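Local coordinates for EAL domain protein (Vibrio cholerae serotype O1, PDB 6IJ2) that probably hydrolyses cyclic dinucleotides such as c-di-GMP and cGAMP as a metal-dependent EAL-type phosphodiesterase, captured here with the linear product 5'-pGpG, at residues N187-Q192 with H220-W225; C75-I80 with A115-F120. The protein carries 1 engineered substitution. All coordinates share one frame; numbering follows the deposited sequence.

Contacts 1 and 2 lie on opposite sides of the chain's centre, their own centres about 37 Å apart, and both belong to the helical layer around the TIM-like barrel of the EAL domain. They share no helix. Contact 1 joins a loop to helix 220-229 and mixes chemistries: a hydrogen bond to a carboxylate, a methyl over a histidine ring and an isoleucine on an indole. Contact 2 joins helix 68-85 to the end of helix 109-117, almost wholly through apolar groups. Each is partly buried and has a buried isoleucine; in contact 1 the buried Glu-222 is polar as well, whereas in contact 2 the charged Arg-117 is exposed. Contact 2 comes nearer the bound nucleotide, about 3 Å at its nearest atom.

Contact 1 of 2, residues N187-Q192 with H220-W225; sequences NIHADQ and HAEFAW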
# COMPACT_ATOMS: atom_id res chain seq x y z
N ASN A 187 -3.22 13.69 -13.68
CA ASN A 187 -4.20 13.68 -14.77
C ASN A 187 -5.51 13.02 -14.35
O ASN A 187 -6.16 12.34 -15.15
CB ASN A 187 -3.62 13.00 -16.02
CG ASN A 187 -2.47 13.78 -16.62
OD1 ASN A 187 -2.52 15.01 -16.70
ND2 ASN A 187 -1.42 13.08 -17.04
N ILE A 188 -5.91 13.25 -13.10
CA ILE A 188 -7.08 12.54 -12.59
C ILE A 188 -8.34 12.98 -13.33
O ILE A 188 -9.28 12.19 -13.48
CB ILE A 188 -7.21 12.73 -11.07
CG1 ILE A 188 -8.30 11.81 -10.52
CG2 ILE A 188 -7.43 14.21 -10.69
CD1 ILE A 188 -8.24 11.65 -9.02
N HIS A 189 -8.36 14.21 -13.84
CA HIS A 189 -9.48 14.68 -14.66
C HIS A 189 -9.66 13.87 -15.93
O HIS A 189 -10.73 13.93 -16.56
CB HIS A 189 -9.29 16.15 -15.03
CG HIS A 189 -8.06 16.40 -15.85
ND1 HIS A 189 -6.78 16.24 -15.35
CD2 HIS A 189 -7.92 16.79 -17.14
CE1 HIS A 189 -5.91 16.53 -16.29
NE2 HIS A 189 -6.57 16.87 -17.39
N ALA A 190 -8.63 13.12 -16.35
CA ALA A 190 -8.71 12.36 -17.60
C ALA A 190 -8.83 10.86 -17.40
O ALA A 190 -9.04 10.13 -18.38
CB ALA A 190 -7.48 12.65 -18.47
N ASP A 191 -8.72 10.37 -16.17
CA ASP A 191 -8.45 8.96 -15.87
C ASP A 191 -9.58 8.43 -14.99
O ASP A 191 -9.57 8.64 -13.78
CB ASP A 191 -7.09 8.86 -15.18
CG ASP A 191 -6.61 7.44 -14.99
OD1 ASP A 191 -7.45 6.53 -14.90
OD2 ASP A 191 -5.38 7.26 -14.91
N GLN A 192 -10.52 7.68 -15.59
CA GLN A 192 -11.69 7.23 -14.83
C GLN A 192 -11.32 6.27 -13.70
O GLN A 192 -12.00 6.23 -12.68
CB GLN A 192 -12.71 6.57 -15.77
CG GLN A 192 -14.04 6.22 -15.10
CD GLN A 192 -14.06 4.83 -14.48
OE1 GLN A 192 -13.15 4.03 -14.71
NE2 GLN A 192 -15.09 4.55 -13.68
N HIS A 220 -4.12 23.13 -13.64
CA HIS A 220 -5.43 23.61 -13.23
C HIS A 220 -6.49 22.51 -13.35
O HIS A 220 -7.40 22.43 -12.52
CB HIS A 220 -5.84 24.82 -14.06
CG HIS A 220 -7.23 25.31 -13.76
ND1 HIS A 220 -8.33 24.87 -14.45
CD2 HIS A 220 -7.69 26.15 -12.80
CE1 HIS A 220 -9.42 25.45 -13.96
NE2 HIS A 220 -9.05 26.23 -12.95
N ALA A 221 -6.40 21.68 -14.39
CA ALA A 221 -7.42 20.66 -14.59
C ALA A 221 -7.45 19.66 -13.44
O ALA A 221 -8.53 19.22 -13.02
CB ALA A 221 -7.19 19.93 -15.92
N GLU A 222 -6.27 19.28 -12.94
CA GLU A 222 -6.20 18.43 -11.75
C GLU A 222 -6.81 19.13 -10.55
O GLU A 222 -7.65 18.55 -9.84
CB GLU A 222 -4.74 18.06 -11.46
CG GLU A 222 -4.13 17.06 -12.44
CD GLU A 222 -2.62 17.01 -12.32
OE1 GLU A 222 -2.07 17.80 -11.54
OE2 GLU A 222 -1.98 16.18 -13.02
N PHE A 223 -6.41 20.38 -10.31
CA PHE A 223 -6.92 21.14 -9.17
C PHE A 223 -8.44 21.22 -9.21
O PHE A 223 -9.11 21.01 -8.20
CB PHE A 223 -6.30 22.55 -9.16
CG PHE A 223 -7.22 23.63 -8.65
CD1 PHE A 223 -7.33 23.88 -7.30
CD2 PHE A 223 -7.96 24.41 -9.53
CE1 PHE A 223 -8.17 24.90 -6.83
CE2 PHE A 223 -8.79 25.42 -9.07
CZ PHE A 223 -8.90 25.65 -7.71
N ALA A 224 -8.99 21.51 -10.40
CA ALA A 224 -10.43 21.76 -10.48
C ALA A 224 -11.22 20.48 -10.25
O ALA A 224 -12.29 20.50 -9.62
CB ALA A 224 -10.79 22.38 -11.83
N TRP A 225 -10.71 19.36 -10.76
CA TRP A 225 -11.37 18.08 -10.50
C TRP A 225 -11.34 17.76 -9.02
O TRP A 225 -12.36 17.40 -8.42
CB TRP A 225 -10.72 16.96 -11.34
CG TRP A 225 -11.56 15.75 -11.32
CD1 TRP A 225 -12.50 15.39 -12.26
CD2 TRP A 225 -11.62 14.76 -10.30
NE1 TRP A 225 -13.13 14.26 -11.88
CE2 TRP A 225 -12.61 13.83 -10.68
CE3 TRP A 225 -10.93 14.56 -9.10
CZ2 TRP A 225 -12.93 12.72 -9.91
CZ3 TRP A 225 -11.25 13.45 -8.33
CH2 TRP A 225 -12.24 12.54 -8.74
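Loop 187-192 meets the start of helix 220-229 at His-189 and Trp-225, whose CA atoms are 5.7 Å apart. In the TIM-like barrel of the EAL domain this joins two parts of the outer layer, the linker between helices 182-185 and 192-207 and the helix leading to strand 233-244. Glu-222 reaches back with an extended chain, and its OE2 accepts the backbone N-H of Asn-187, N to OE2 2.9 Å, in a nearly straight bond (171°). The donor comes from the anti side, 27° out of the carboxylate plane. Arg-186 forms a salt bridge to the same oxygen and Glu-218 N hydrogen-bonds to OE1, so both carboxylate oxygens are gripped and the group's rotation is fixed. His-189 holds CG between its backbone N and carbonyl carbon (chi1 62°), which lays the imidazole over Ala-221. Ala-221 CB lies 3.4 Å from the centroid of the His-189 ring, over its face, a CH-pi contact. Ile-188 CG1 stands over one indole face, offset toward the ring's edge, in a second CH-pi contact; Met-198 of helix 192-207 touches both side chains. Ile-188 CD1 comes to 3.6 Å from Trp-225 CZ3.

Contact 2 of 2, residues C75-I80 with A115-F120; sequences CRVKAI and AKRYQF
A Schellman motif ends helix 109-117 and brings Tyr-118 and Phe-120 against Ile-80 of helix 68-85, the preceding helix in the outer layer of the EAL barrel. Gln-119, with positive phi, is its C-prime residue; Phe-120 N bonds back to Ala-115 O at 2.9 Å and Gln-119 N to Lys-116 O at 3.0 Å. One methyl makes most of the contact. With CG1 turned beside the backbone N (chi1 -66°), Ile-80 is left with its CG2 methyl facing the turn, 3.9 Å from Tyr-118 CD2, 4.1 Å from Ala-115 CA and 4.4 Å from Phe-120 CB. Ile-125 of strand 125-129 packs on Ile-80, Ala-115 and Phe-120. On the solvent side, Arg-117 lays its CG over the Tyr-118 ring and, bent at chi3 (63°), brings its guanidinium to the hydroxyl, the Tyr-118 OH standing 3.4 Å above the guanidinium plane. Val-77 CG1 meets the guanidinium edge at 3.7 Å from Arg-117 NH2, an aliphatic contact beside a charged group. At the other end of segment 75-80, Cys-75 packs on a guanine base of the bound nucleotide. A Schellman-capped helix end packed on the neighbouring outer helix, beside the next strand, fits successive beta-alpha units of a TIM-like barrel.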
# COMPACT_ATOMS: atom_id res chain seq x y z
N CYS A 75 17.20 18.29 11.42
CA CYS A 75 16.14 18.70 10.49
C CYS A 75 15.02 19.42 11.22
O CYS A 75 14.46 20.40 10.72
CB CYS A 75 15.56 17.50 9.75
SG CYS A 75 16.53 16.89 8.40
N ARG A 76 14.65 18.91 12.40
CA ARG A 76 13.54 19.51 13.14
C ARG A 76 13.89 20.90 13.62
O ARG A 76 13.09 21.83 13.49
CB ARG A 76 13.16 18.61 14.31
CG ARG A 76 12.60 17.27 13.84
CD ARG A 76 12.29 16.38 15.01
NE ARG A 76 11.82 15.08 14.57
CZ ARG A 76 11.09 14.27 15.31
NH1 ARG A 76 10.73 14.64 16.53
NH2 ARG A 76 10.70 13.09 14.83
N VAL A 77 15.10 21.08 14.16
CA VAL A 77 15.49 22.36 14.73
C VAL A 77 15.67 23.41 13.64
O VAL A 77 15.26 24.57 13.80
CB VAL A 77 16.77 22.20 15.57
CG1 VAL A 77 17.26 23.56 16.04
CG2 VAL A 77 16.50 21.30 16.77
N LYS A 78 16.30 23.04 12.52
CA LYS A 78 16.50 23.98 11.43
C LYS A 78 15.17 24.42 10.83
O LYS A 78 14.99 25.60 10.49
CB LYS A 78 17.38 23.36 10.35
CG LYS A 78 18.82 23.16 10.75
CD LYS A 78 19.56 22.39 9.66
CE LYS A 78 21.04 22.27 9.99
NZ LYS A 78 21.75 23.58 9.95
N ALA A 79 14.23 23.48 10.67
CA ALA A 79 12.92 23.82 10.11
C ALA A 79 12.17 24.77 11.02
O ALA A 79 11.58 25.76 10.56
CB ALA A 79 12.10 22.55 9.88
N ILE A 80 12.17 24.49 12.32
CA ILE A 80 11.48 25.36 13.27
C ILE A 80 12.16 26.73 13.33
O ILE A 80 11.48 27.77 13.35
CB ILE A 80 11.41 24.68 14.65
CG1 ILE A 80 10.53 23.43 14.58
CG2 ILE A 80 10.94 25.66 15.74
CD1 ILE A 80 10.62 22.55 15.81
N ALA A 115 10.85 24.25 19.77
CA ALA A 115 9.59 24.97 19.60
C ALA A 115 9.46 26.10 20.62
O ALA A 115 9.11 27.23 20.27
CB ALA A 115 8.41 24.01 19.71
N LYS A 116 9.76 25.81 21.89
CA LYS A 116 9.62 26.83 22.93
C LYS A 116 10.58 27.98 22.71
O LYS A 116 10.19 29.15 22.81
CB LYS A 116 9.83 26.22 24.31
CG LYS A 116 9.82 27.26 25.44
CD LYS A 116 8.48 27.99 25.55
CE LYS A 116 8.62 29.51 25.44
NZ LYS A 116 9.37 30.15 26.57
N ARG A 117 11.85 27.68 22.42
CA ARG A 117 12.83 28.72 22.16
C ARG A 117 12.36 29.70 21.09
O ARG A 117 12.53 30.92 21.23
CB ARG A 117 14.17 28.10 21.76
CG ARG A 117 15.21 29.11 21.30
CD ARG A 117 16.60 28.51 21.20
NE ARG A 117 16.68 27.43 20.21
CZ ARG A 117 17.82 26.84 19.85
NH1 ARG A 117 18.97 27.23 20.38
NH2 ARG A 117 17.80 25.87 18.94
N TYR A 118 11.75 29.18 20.03
CA TYR A 118 11.31 30.00 18.91
C TYR A 118 9.84 30.38 19.02
O TYR A 118 9.28 30.93 18.07
CB TYR A 118 11.58 29.27 17.59
CG TYR A 118 13.07 29.09 17.37
CD1 TYR A 118 13.86 30.17 17.02
CD2 TYR A 118 13.68 27.85 17.53
CE1 TYR A 118 15.22 30.03 16.83
CE2 TYR A 118 15.04 27.70 17.35
CZ TYR A 118 15.81 28.80 17.00
OH TYR A 118 17.16 28.68 16.80
N GLN A 119 9.21 30.09 20.16
CA GLN A 119 7.83 30.51 20.45
C GLN A 119 6.86 30.02 19.37
O GLN A 119 5.94 30.72 18.96
CB GLN A 119 7.76 32.03 20.62
CG GLN A 119 8.77 32.53 21.63
CD GLN A 119 9.01 34.02 21.57
OE1 GLN A 119 8.58 34.70 20.64
NE2 GLN A 119 9.73 34.54 22.55
N PHE A 120 7.07 28.78 18.92
CA PHE A 120 6.26 28.15 17.89
C PHE A 120 5.41 27.06 18.54
O PHE A 120 5.98 26.09 19.07
CB PHE A 120 7.15 27.55 16.80
CG PHE A 120 6.47 27.39 15.47
CD1 PHE A 120 5.71 26.26 15.19
CD2 PHE A 120 6.61 28.35 14.48
CE1 PHE A 120 5.08 26.11 13.96
CE2 PHE A 120 6.00 28.21 13.26
CZ PHE A 120 5.24 27.07 12.99